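Phosphoenolpyruvate--protein phosphotransferase (Escherichia coli, PDB 5T12) probably transfers the phosphoryl group of phosphoenolpyruvate to the carrier protein NPr in the nitrogen-metabolic phosphotransferase system, this chain being the enzyme's EIN part, which docks the carrier. Local coordinates at residues 26-31 with 102-107; 109-114 with 128-133; 52-57 with 74-79; 136-141 with 168-173. The protein carries 1 engineered substitution. One frame throughout, in Å; residues are numbered along the deposited sequence.

Contact 1: residues 26-31 with 102-107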
# COMPACT_ATOMS: atom_id res chain seq x y z
N GLU A 26 -11.97 -7.07 1.89
CA GLU A 26 -13.28 -7.08 2.52
C GLU A 26 -14.42 -6.80 1.55
O GLU A 26 -15.58 -6.97 1.93
CB GLU A 26 -13.33 -6.06 3.67
CG GLU A 26 -12.37 -6.36 4.81
CD GLU A 26 -12.63 -5.50 6.03
OE1 GLU A 26 -13.76 -4.99 6.17
OE2 GLU A 26 -11.70 -5.32 6.84
N GLN A 27 -14.13 -6.37 0.32
CA GLN A 27 -15.16 -6.13 -0.67
C GLN A 27 -15.18 -7.19 -1.77
O GLN A 27 -15.85 -7.01 -2.79
CB GLN A 27 -15.01 -4.73 -1.28
CG GLN A 27 -13.76 -4.50 -2.10
CD GLN A 27 -13.57 -3.04 -2.46
OE1 GLN A 27 -13.78 -2.16 -1.63
NE2 GLN A 27 -13.19 -2.78 -3.71
N VAL A 28 -14.45 -8.29 -1.58
CA VAL A 28 -14.56 -9.45 -2.45
C VAL A 28 -15.69 -10.33 -1.92
O VAL A 28 -15.78 -10.59 -0.72
CB VAL A 28 -13.24 -10.23 -2.51
CG1 VAL A 28 -13.44 -11.58 -3.18
CG2 VAL A 28 -12.18 -9.43 -3.25
N TYR A 29 -16.56 -10.78 -2.82
CA TYR A 29 -17.65 -11.68 -2.47
C TYR A 29 -17.56 -12.95 -3.30
O TYR A 29 -16.96 -12.96 -4.38
CB TYR A 29 -19.01 -11.01 -2.67
CG TYR A 29 -19.26 -10.50 -4.07
CD1 TYR A 29 -18.92 -9.21 -4.44
CD2 TYR A 29 -19.84 -11.32 -5.04
CE1 TYR A 29 -19.15 -8.74 -5.72
CE2 TYR A 29 -20.07 -10.87 -6.32
CZ TYR A 29 -19.72 -9.57 -6.65
OH TYR A 29 -19.95 -9.11 -7.93
N GLN A 30 -18.16 -14.02 -2.78
CA GLN A 30 -18.15 -15.29 -3.49
C GLN A 30 -18.92 -15.16 -4.80
O GLN A 30 -20.09 -14.78 -4.81
CB GLN A 30 -18.75 -16.39 -2.62
CG GLN A 30 -18.77 -17.75 -3.29
CD GLN A 30 -18.88 -18.90 -2.31
OE1 GLN A 30 -18.44 -20.01 -2.60
NE2 GLN A 30 -19.46 -18.63 -1.15
N ALA A 31 -18.26 -15.48 -5.91
CA ALA A 31 -18.87 -15.38 -7.22
C ALA A 31 -18.63 -16.67 -7.99
O ALA A 31 -17.55 -17.25 -7.94
CB ALA A 31 -18.30 -14.18 -8.00
N ALA A 102 -10.96 -16.85 -4.82
CA ALA A 102 -9.94 -17.84 -4.52
C ALA A 102 -8.78 -17.23 -3.76
O ALA A 102 -8.20 -17.87 -2.87
CB ALA A 102 -9.45 -18.49 -5.82
N VAL A 103 -8.42 -15.99 -4.09
CA VAL A 103 -7.37 -15.30 -3.34
C VAL A 103 -7.85 -14.97 -1.94
O VAL A 103 -7.11 -15.15 -0.96
CB VAL A 103 -6.92 -14.03 -4.10
CG1 VAL A 103 -6.00 -13.19 -3.24
CG2 VAL A 103 -6.22 -14.42 -5.40
N LYS A 104 -9.09 -14.49 -1.80
CA LYS A 104 -9.62 -14.16 -0.48
C LYS A 104 -9.71 -15.40 0.39
O LYS A 104 -9.42 -15.35 1.59
CB LYS A 104 -10.98 -13.49 -0.62
CG LYS A 104 -11.63 -13.13 0.71
CD LYS A 104 -12.93 -12.38 0.52
CE LYS A 104 -13.53 -11.95 1.85
NZ LYS A 104 -14.72 -11.07 1.67
N THR A 105 -10.11 -16.53 -0.19
CA THR A 105 -10.27 -17.76 0.59
C THR A 105 -8.92 -18.26 1.10
O THR A 105 -8.78 -18.57 2.29
CB THR A 105 -10.95 -18.83 -0.26
OG1 THR A 105 -12.23 -18.36 -0.70
CG2 THR A 105 -11.13 -20.11 0.55
N VAL A 106 -7.92 -18.34 0.22
CA VAL A 106 -6.63 -18.90 0.61
C VAL A 106 -5.92 -18.00 1.61
O VAL A 106 -5.41 -18.46 2.63
CB VAL A 106 -5.77 -19.16 -0.64
CG1 VAL A 106 -4.34 -19.50 -0.24
CG2 VAL A 106 -6.37 -20.28 -1.48
N ILE A 107 -5.88 -16.69 1.33
CA ILE A 107 -5.11 -15.77 2.17
C ILE A 107 -5.70 -15.72 3.57
O ILE A 107 -4.97 -15.79 4.57
CB ILE A 107 -5.05 -14.38 1.52
CG1 ILE A 107 -3.82 -14.26 0.60
CG2 ILE A 107 -5.00 -13.29 2.58
CD1 ILE A 107 -3.90 -15.09 -0.66

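Contact 2: residues 109-114 with 128-133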
# COMPACT_ATOMS: atom_id res chain seq x y z
N LYS A 109 -7.58 -17.95 5.06
CA LYS A 109 -7.40 -19.24 5.72
C LYS A 109 -6.02 -19.35 6.35
O LYS A 109 -5.89 -19.84 7.48
CB LYS A 109 -7.64 -20.37 4.72
CG LYS A 109 -7.24 -21.75 5.23
CD LYS A 109 -7.92 -22.85 4.44
CE LYS A 109 -6.92 -23.84 3.86
NZ LYS A 109 -6.10 -23.24 2.77
N PHE A 110 -4.99 -18.91 5.64
CA PHE A 110 -3.63 -19.01 6.17
C PHE A 110 -3.30 -17.88 7.14
O PHE A 110 -2.53 -18.08 8.08
CB PHE A 110 -2.62 -19.05 5.03
CG PHE A 110 -2.55 -20.38 4.33
CD1 PHE A 110 -1.97 -21.47 4.96
CD2 PHE A 110 -3.06 -20.54 3.06
CE1 PHE A 110 -1.90 -22.69 4.33
CE2 PHE A 110 -3.00 -21.77 2.42
CZ PHE A 110 -2.42 -22.85 3.06
N ALA A 111 -3.87 -16.69 6.93
CA ALA A 111 -3.69 -15.61 7.89
C ALA A 111 -4.29 -15.98 9.24
O ALA A 111 -3.73 -15.65 10.29
CB ALA A 111 -4.30 -14.31 7.36
N GLU A 112 -5.44 -16.66 9.22
CA GLU A 112 -6.04 -17.13 10.47
C GLU A 112 -5.13 -18.13 11.17
O GLU A 112 -4.95 -18.07 12.39
CB GLU A 112 -7.41 -17.75 10.18
CG GLU A 112 -8.55 -16.76 10.16
CD GLU A 112 -9.71 -17.22 9.31
OE1 GLU A 112 -10.46 -16.35 8.80
OE2 GLU A 112 -9.88 -18.44 9.14
N GLN A 113 -4.53 -19.05 10.41
CA GLN A 113 -3.66 -20.05 11.01
C GLN A 113 -2.42 -19.42 11.61
O GLN A 113 -1.96 -19.83 12.68
CB GLN A 113 -3.28 -21.11 9.97
CG GLN A 113 -4.45 -21.96 9.50
CD GLN A 113 -4.07 -22.92 8.39
OE1 GLN A 113 -2.89 -23.23 8.20
NE2 GLN A 113 -5.06 -23.40 7.65
N PHE A 114 -1.86 -18.41 10.94
CA PHE A 114 -0.70 -17.71 11.49
C PHE A 114 -1.06 -16.95 12.76
O PHE A 114 -0.28 -16.92 13.72
CB PHE A 114 -0.11 -16.76 10.45
CG PHE A 114 0.86 -17.41 9.50
CD1 PHE A 114 0.44 -18.41 8.64
CD2 PHE A 114 2.18 -17.02 9.47
CE1 PHE A 114 1.33 -19.01 7.77
CE2 PHE A 114 3.08 -17.61 8.60
CZ PHE A 114 2.65 -18.61 7.75
N ASP A 128 1.10 -9.58 7.22
CA ASP A 128 1.83 -9.59 5.95
C ASP A 128 1.09 -10.42 4.91
O ASP A 128 1.05 -10.06 3.72
CB ASP A 128 3.24 -10.12 6.15
CG ASP A 128 4.07 -9.25 7.06
OD1 ASP A 128 3.48 -8.52 7.88
OD2 ASP A 128 5.32 -9.30 6.96
N LEU A 129 0.51 -11.54 5.33
CA LEU A 129 -0.21 -12.40 4.39
C LEU A 129 -1.42 -11.68 3.80
O LEU A 129 -1.71 -11.82 2.61
CB LEU A 129 -0.64 -13.69 5.08
CG LEU A 129 0.35 -14.86 5.07
CD1 LEU A 129 0.69 -15.25 3.64
CD2 LEU A 129 1.62 -14.53 5.85
N ARG A 130 -2.13 -10.91 4.62
CA ARG A 130 -3.25 -10.13 4.11
C ARG A 130 -2.77 -9.06 3.14
O ARG A 130 -3.44 -8.76 2.14
CB ARG A 130 -4.03 -9.49 5.26
CG ARG A 130 -4.59 -10.50 6.25
CD ARG A 130 -5.61 -9.87 7.18
NE ARG A 130 -6.10 -10.83 8.17
CZ ARG A 130 -7.07 -11.71 7.94
NH1 ARG A 130 -7.65 -11.77 6.75
NH2 ARG A 130 -7.44 -12.54 8.90
N ALA A 131 -1.60 -8.47 3.40
CA ALA A 131 -1.02 -7.50 2.48
C ALA A 131 -0.69 -8.13 1.14
O ALA A 131 -0.94 -7.55 0.09
CB ALA A 131 0.22 -6.86 3.10
N LEU A 132 -0.11 -9.34 1.17
CA LEU A 132 0.17 -10.05 -0.08
C LEU A 132 -1.12 -10.36 -0.82
O LEU A 132 -1.17 -10.29 -2.06
CB LEU A 132 0.95 -11.34 0.21
CG LEU A 132 2.47 -11.27 0.10
CD1 LEU A 132 3.06 -10.29 1.10
CD2 LEU A 132 3.08 -12.66 0.28
N GLY A 133 -2.18 -10.72 -0.09
CA GLY A 133 -3.47 -10.91 -0.73
C GLY A 133 -4.02 -9.62 -1.31
O GLY A 133 -4.59 -9.62 -2.41

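Contact 3: residues 52-57 with 74-79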
# COMPACT_ATOMS: atom_id res chain seq x y z
N ASN A 52 7.26 -10.96 -9.47
CA ASN A 52 8.21 -10.07 -10.13
C ASN A 52 8.34 -8.75 -9.38
O ASN A 52 9.45 -8.25 -9.18
CB ASN A 52 7.79 -9.83 -11.58
CG ASN A 52 8.17 -10.97 -12.49
OD1 ASN A 52 9.32 -11.42 -12.51
ND2 ASN A 52 7.21 -11.45 -13.27
N GLU A 53 7.21 -8.19 -8.93
CA GLU A 53 7.24 -6.92 -8.21
C GLU A 53 8.08 -7.03 -6.95
O GLU A 53 8.95 -6.19 -6.69
CB GLU A 53 5.82 -6.48 -7.88
CG GLU A 53 5.70 -5.03 -7.45
CD GLU A 53 4.26 -4.61 -7.20
OE1 GLU A 53 3.50 -5.41 -6.63
OE2 GLU A 53 3.89 -3.48 -7.60
N PHE A 54 7.84 -8.07 -6.15
CA PHE A 54 8.66 -8.30 -4.96
C PHE A 54 10.11 -8.56 -5.32
O PHE A 54 11.01 -8.31 -4.50
CB PHE A 54 8.10 -9.48 -4.16
CG PHE A 54 7.02 -9.09 -3.19
CD1 PHE A 54 5.78 -8.67 -3.64
CD2 PHE A 54 7.24 -9.15 -1.82
CE1 PHE A 54 4.78 -8.31 -2.75
CE2 PHE A 54 6.25 -8.79 -0.93
CZ PHE A 54 5.02 -8.38 -1.39
N ARG A 55 10.37 -9.06 -6.53
CA ARG A 55 11.74 -9.38 -6.92
C ARG A 55 12.56 -8.11 -7.12
O ARG A 55 13.72 -8.03 -6.67
CB ARG A 55 11.73 -10.23 -8.20
CG ARG A 55 12.81 -11.31 -8.24
CD ARG A 55 12.63 -12.28 -9.41
NE ARG A 55 11.64 -13.32 -9.14
CZ ARG A 55 10.52 -13.49 -9.84
NH1 ARG A 55 10.24 -12.69 -10.85
NH2 ARG A 55 9.68 -14.47 -9.53
N ARG A 56 11.99 -7.09 -7.77
CA ARG A 56 12.74 -5.86 -8.01
C ARG A 56 12.86 -5.01 -6.75
O ARG A 56 13.86 -4.32 -6.56
CB ARG A 56 12.09 -5.03 -9.12
CG ARG A 56 10.96 -5.71 -9.86
CD ARG A 56 11.47 -6.65 -10.94
NE ARG A 56 11.05 -6.23 -12.27
CZ ARG A 56 11.79 -5.47 -13.08
NH1 ARG A 56 11.33 -5.13 -14.27
NH2 ARG A 56 12.98 -5.05 -12.68
N TYR A 57 11.84 -5.04 -5.88
CA TYR A 57 11.89 -4.24 -4.66
C TYR A 57 13.03 -4.68 -3.76
O TYR A 57 13.79 -3.85 -3.25
CB TYR A 57 10.55 -4.31 -3.93
CG TYR A 57 9.52 -3.33 -4.45
CD1 TYR A 57 9.91 -2.15 -5.09
CD2 TYR A 57 8.16 -3.57 -4.32
CE1 TYR A 57 8.97 -1.25 -5.57
CE2 TYR A 57 7.22 -2.68 -4.79
CZ TYR A 57 7.63 -1.52 -5.42
OH TYR A 57 6.70 -0.63 -5.89
N ASP A 74 12.42 -10.64 -0.27
CA ASP A 74 12.98 -11.76 -1.03
C ASP A 74 12.25 -13.06 -0.71
O ASP A 74 11.94 -13.83 -1.62
CB ASP A 74 14.47 -11.89 -0.74
CG ASP A 74 15.14 -12.94 -1.62
OD1 ASP A 74 14.81 -13.00 -2.82
OD2 ASP A 74 15.99 -13.70 -1.10
N LEU A 75 11.98 -13.31 0.57
CA LEU A 75 11.26 -14.52 0.95
C LEU A 75 9.85 -14.52 0.40
O LEU A 75 9.35 -15.57 -0.05
CB LEU A 75 11.23 -14.65 2.48
CG LEU A 75 12.57 -14.90 3.18
CD1 LEU A 75 12.37 -14.97 4.69
CD2 LEU A 75 13.21 -16.17 2.66
N TYR A 76 9.18 -13.37 0.41
CA TYR A 76 7.80 -13.31 -0.07
C TYR A 76 7.72 -13.49 -1.58
O TYR A 76 6.70 -13.97 -2.09
CB TYR A 76 7.15 -12.00 0.35
CG TYR A 76 6.82 -11.95 1.82
CD1 TYR A 76 6.62 -13.12 2.54
CD2 TYR A 76 6.71 -10.74 2.50
CE1 TYR A 76 6.32 -13.09 3.89
CE2 TYR A 76 6.41 -10.70 3.85
CZ TYR A 76 6.21 -11.88 4.53
OH TYR A 76 5.91 -11.85 5.88
N SER A 77 8.77 -13.11 -2.31
CA SER A 77 8.80 -13.39 -3.74
C SER A 77 8.89 -14.88 -4.01
O SER A 77 8.37 -15.36 -5.03
CB SER A 77 9.98 -12.66 -4.40
OG SER A 77 11.21 -13.05 -3.82
N HIS A 78 9.53 -15.64 -3.12
CA HIS A 78 9.57 -17.09 -3.25
C HIS A 78 8.25 -17.72 -2.82
O HIS A 78 7.80 -18.70 -3.43
CB HIS A 78 10.72 -17.66 -2.42
CG HIS A 78 12.08 -17.30 -2.95
ND1 HIS A 78 13.15 -17.05 -2.13
CD2 HIS A 78 12.53 -17.16 -4.22
CE1 HIS A 78 14.21 -16.76 -2.86
NE2 HIS A 78 13.86 -16.82 -4.14
N LEU A 79 7.61 -17.17 -1.78
CA LEU A 79 6.29 -17.65 -1.39
C LEU A 79 5.27 -17.40 -2.49
O LEU A 79 4.37 -18.22 -2.72
CB LEU A 79 5.85 -16.97 -0.09
CG LEU A 79 4.45 -17.28 0.43
CD1 LEU A 79 4.34 -18.74 0.85
CD2 LEU A 79 4.09 -16.36 1.59

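Contact 4: residues 136-141 with 168-173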
# COMPACT_ATOMS: atom_id res chain seq x y z
N LEU A 136 -2.22 -9.13 -4.48
CA LEU A 136 -2.73 -10.05 -5.50
C LEU A 136 -4.00 -9.50 -6.13
O LEU A 136 -4.16 -9.52 -7.36
CB LEU A 136 -2.98 -11.43 -4.88
CG LEU A 136 -1.98 -12.54 -5.23
CD1 LEU A 136 -0.56 -12.02 -5.16
CD2 LEU A 136 -2.16 -13.73 -4.30
N LEU A 137 -4.92 -9.00 -5.30
CA LEU A 137 -6.14 -8.38 -5.83
C LEU A 137 -5.83 -7.12 -6.61
O LEU A 137 -6.57 -6.76 -7.54
CB LEU A 137 -7.10 -8.08 -4.68
CG LEU A 137 -7.61 -9.27 -3.87
CD1 LEU A 137 -8.49 -8.79 -2.72
CD2 LEU A 137 -8.36 -10.24 -4.76
N PHE A 138 -4.74 -6.43 -6.26
CA PHE A 138 -4.37 -5.21 -6.98
C PHE A 138 -4.06 -5.49 -8.44
O PHE A 138 -4.45 -4.72 -9.33
CB PHE A 138 -3.17 -4.55 -6.29
CG PHE A 138 -2.71 -3.29 -6.96
CD1 PHE A 138 -3.36 -2.09 -6.73
CD2 PHE A 138 -1.61 -3.29 -7.81
CE1 PHE A 138 -2.94 -0.92 -7.34
CE2 PHE A 138 -1.19 -2.13 -8.42
CZ PHE A 138 -1.85 -0.94 -8.19
N HIS A 139 -3.37 -6.60 -8.72
CA HIS A 139 -3.00 -6.93 -10.09
C HIS A 139 -4.14 -7.59 -10.86
O HIS A 139 -4.08 -7.66 -12.09
CB HIS A 139 -1.77 -7.84 -10.10
CG HIS A 139 -0.54 -7.19 -9.54
ND1 HIS A 139 -0.00 -7.54 -8.32
CD2 HIS A 139 0.25 -6.21 -10.04
CE1 HIS A 139 1.07 -6.80 -8.09
NE2 HIS A 139 1.24 -5.99 -9.12
N LEU A 140 -5.17 -8.08 -10.17
CA LEU A 140 -6.33 -8.62 -10.86
C LEU A 140 -7.19 -7.52 -11.46
O LEU A 140 -7.87 -7.74 -12.47
CB LEU A 140 -7.16 -9.50 -9.92
CG LEU A 140 -6.52 -10.81 -9.45
CD1 LEU A 140 -7.40 -11.50 -8.43
CD2 LEU A 140 -6.26 -11.72 -10.64
N ASP A 141 -7.18 -6.34 -10.85
CA ASP A 141 -7.99 -5.20 -11.27
C ASP A 141 -7.41 -4.47 -12.48
O ASP A 141 -7.94 -3.42 -12.86
CB ASP A 141 -8.14 -4.22 -10.10
CG ASP A 141 -9.49 -3.53 -10.07
OD1 ASP A 141 -9.96 -3.08 -11.13
OD2 ASP A 141 -10.08 -3.45 -8.97
N GLU A 168 -2.75 -1.64 -1.81
CA GLU A 168 -3.78 -1.35 -2.80
C GLU A 168 -3.60 0.03 -3.41
O GLU A 168 -4.58 0.68 -3.80
CB GLU A 168 -5.18 -1.49 -2.18
CG GLU A 168 -5.35 -0.83 -0.82
CD GLU A 168 -6.76 -1.00 -0.27
OE1 GLU A 168 -7.73 -0.69 -1.00
OE2 GLU A 168 -6.91 -1.46 0.88
N LEU A 169 -2.36 0.49 -3.52
CA LEU A 169 -2.05 1.79 -4.11
C LEU A 169 -1.00 1.64 -5.21
O LEU A 169 -0.07 0.84 -5.07
CB LEU A 169 -1.52 2.76 -3.04
CG LEU A 169 -2.48 3.13 -1.90
CD1 LEU A 169 -1.79 4.05 -0.91
CD2 LEU A 169 -3.74 3.77 -2.45
N PRO A 170 -1.14 2.39 -6.30
CA PRO A 170 -0.09 2.39 -7.33
C PRO A 170 1.07 3.27 -6.91
O PRO A 170 0.88 4.40 -6.45
CB PRO A 170 -0.81 2.95 -8.56
CG PRO A 170 -1.88 3.82 -7.99
CD PRO A 170 -2.31 3.18 -6.70
N GLN A 171 2.29 2.76 -7.08
CA GLN A 171 3.47 3.51 -6.65
C GLN A 171 3.69 4.74 -7.52
O GLN A 171 4.05 5.81 -7.01
CB GLN A 171 4.71 2.62 -6.68
CG GLN A 171 6.01 3.40 -6.51
CD GLN A 171 7.24 2.52 -6.56
OE1 GLN A 171 7.75 2.20 -7.63
NE2 GLN A 171 7.73 2.13 -5.39
N ASP A 172 3.48 4.62 -8.83
CA ASP A 172 3.78 5.72 -9.75
C ASP A 172 2.96 6.96 -9.42
O ASP A 172 3.43 8.09 -9.64
CB ASP A 172 3.52 5.28 -11.19
CG ASP A 172 2.13 4.71 -11.38
OD1 ASP A 172 1.71 3.88 -10.55
OD2 ASP A 172 1.46 5.10 -12.36
N ARG A 173 1.76 6.79 -8.88
CA ARG A 173 0.89 7.92 -8.55
C ARG A 173 1.08 8.41 -7.12
O ARG A 173 0.86 9.60 -6.86
CB ARG A 173 -0.57 7.53 -8.77
CG ARG A 173 -0.90 7.11 -10.19
CD ARG A 173 -2.40 6.97 -10.37
NE ARG A 173 -2.82 7.27 -11.74
CZ ARG A 173 -3.34 6.38 -12.57
NH1 ARG A 173 -3.51 5.12 -12.19
NH2 ARG A 173 -3.69 6.75 -13.80

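Contact 1: residues 26-31 with 102-107
With CG swung opposite its backbone N (chi1 179°) and every later bond extended, Lys104 leaves helix 99-115 as a straight rod that runs past Val28. Val28 holds CG1 anti to its own N (chi1 169°), which lays that methyl along the rod between CB and CD. The two side chains run antiparallel alongside each other: Val28 CG1 lies 4.0 Å from Lys104 CB, and Val28 CB sits 3.7 Å from Lys104 CD. At the far end Lys104 NZ donates to Val28 O over 2.7 Å, in the plane of the carbonyl and at a C=O...N angle of 152°. The same ammonium group makes a weak hydrogen bond to Met25 O, so one charged tip holds Val28 O firmly and Met25 O weakly, both in a loop without regular helix or strand. A methionine in place of Lys104 would probably leave Val28 O without its ammonium donor, and the loop less firmly tied to the helix. The other methyl of Val28, CG2, turns to Leu137 of helix 126-140, so the residue is wedged between two helices. This lysine-to-carbonyl tether at the surface fastens the loop between strand 11-18 and helix 36-61, where the chain passes into the helical domain that EI-type phosphotransferases carry as an insertion in their phosphohistidine domain.

Contact 2: residues 109-114 with 128-133
Helices 99-115 and 126-140 form an antiparallel pair in the helical domain, the part of EI-type phosphotransferases that docks the phosphocarrier. Around residues 109-114 and 128-133 their axes come within 9.2 Å, with N-to-C directions 168° apart. Ala111 stands at the centre: its CA is 5.9 Å from that of Leu129, and its methyl CB reaches Leu129 CB at 4.4 Å. The same methyl sits over the middle of one face of the Arg130 guanidinium, with Ala111 CB 3.8 Å from Arg130 CZ. Arg130 gets there by leaving its helix with CG opposite the carbonyl carbon, running extended to NE, then turning the flat group broadside at chi4 (-83°). Its aliphatic part joins in, Arg130 CG lying 4.0 Å from Ala111 CB. The nearest opposite charge across the pair, Glu112 OE1, stays 4.9 Å from Arg130 NH2, a separation that suggests general attraction without a salt bridge. A serine in place of Arg130 would probably uncover the Ala111 methyl and leave Glu112 without this nearby positive charge. One turn on from Ala111, Phe114 offers a ring face to Leu129 CD2, which lies 4.4 Å from Phe114 CE2. Leu129 also meets Leu79 of helix 68-80, while Arg130 touches Thr164, so helix 126-140 packs on helices 99-115 and 68-80 and also touches the short helix 163-166.

Contact 3: residues 52-57 with 74-79
Phe54 sets two ring atoms against the base of Tyr76, CE2 and CD2 each 3.6 Å from Tyr76 CB. The same CE2 lies at the edge of the Tyr76 ring, near its plane, 4.0 Å from Tyr76 CD2, so the two aromatics meet at a slant and do not stack face to face. One step closer to the backbones, Phe54 CB meets Ser77 CB at 3.7 Å. The small serine lets helices 36-61 and 68-80 come near: the axes of 52-57 and 74-79 approach to 8.2 Å, with N-to-C directions 161° apart, and the CA atoms of Phe54 and Ser77 are separated by 5.2 Å. Ser77 OG, at chi1 59°, is folded back toward its own helix and Asp74 O, though the modelled distance is too short to be trusted. Beyond the pair, Phe54 stacks on Phe73, and Leu132 of helix 126-140 touches both aromatics. The far end of Tyr76 leads away, and its OH is hydrogen-bonded to Asp128 OD2. No hydrogen bond links these two segments: apolar carbon holds them together, while the hydroxyl of Tyr76 finds its partner on a third helix.

Contact 4: residues 136-141 with 168-173
Phe138 bridges the two domains of this EIN fragment: it projects from the last helix of the helical domain, 126-140, onto the loop that leads into strand 174-179 of the phosphohistidine domain. The tight part is this single ring against a run of main chain. Its CG stands anti to the backbone N (chi1 180°), which carries the ring off the helix toward the loop. Three successive ring atoms then meet three successive residues: Phe138 CD1 is 3.9 Å from Glu168 C, CE1 is 3.9 Å from Leu169 C, and CZ is 3.9 Å from Pro170 CA. All three approaches are oblique to the ring. The loop side chains mostly serve other partners. Glu168 starts away from the helix and hydrogen-bonds through OE2 to Gln134 NE2, Leu169 packs on Leu156 of strand 154-158, and Pro170 also touches Trp150. Arg135 adds a second tie, its guanidinium engaging the Phe138 ring in a cation-pi interaction while NH1 binds Leu169 O. Thus the peptide oxygen beside the ring is satisfied, although no hydrogen bond runs between the two segments themselves. Toward solvent the contact frays. Asp141 is exposed and poorly ordered, and Asp172 on the facing loop is exposed as well; neither reaches across. At the ring's far end Phe138 CZ lies 4.0 Å from Pro170 CB.

Overall arrangement
Contacts 1, 2 and 3 lie within or at the entrance of the helical domain, whereas contact 4 joins it to the phosphohistidine domain and is the most buried. Contact 1 is a surface clasp and the only one of the four with a hydrogen bond between its segments; the others rely on carbon packing. Helix 99-115 serves contacts 1 and 2, helix 126-140 contacts 2 and 4. That second helix also reaches the remaining pairs: Leu136 packs on Val103 of contact 1, and Leu132 on Leu79 of contact 3. The chemistry differs with place: a lysine amine grips the loop at the surface, a guanidinium lies flat on a methyl in contact 2, and aromatic rings dominate contacts 3 and 4.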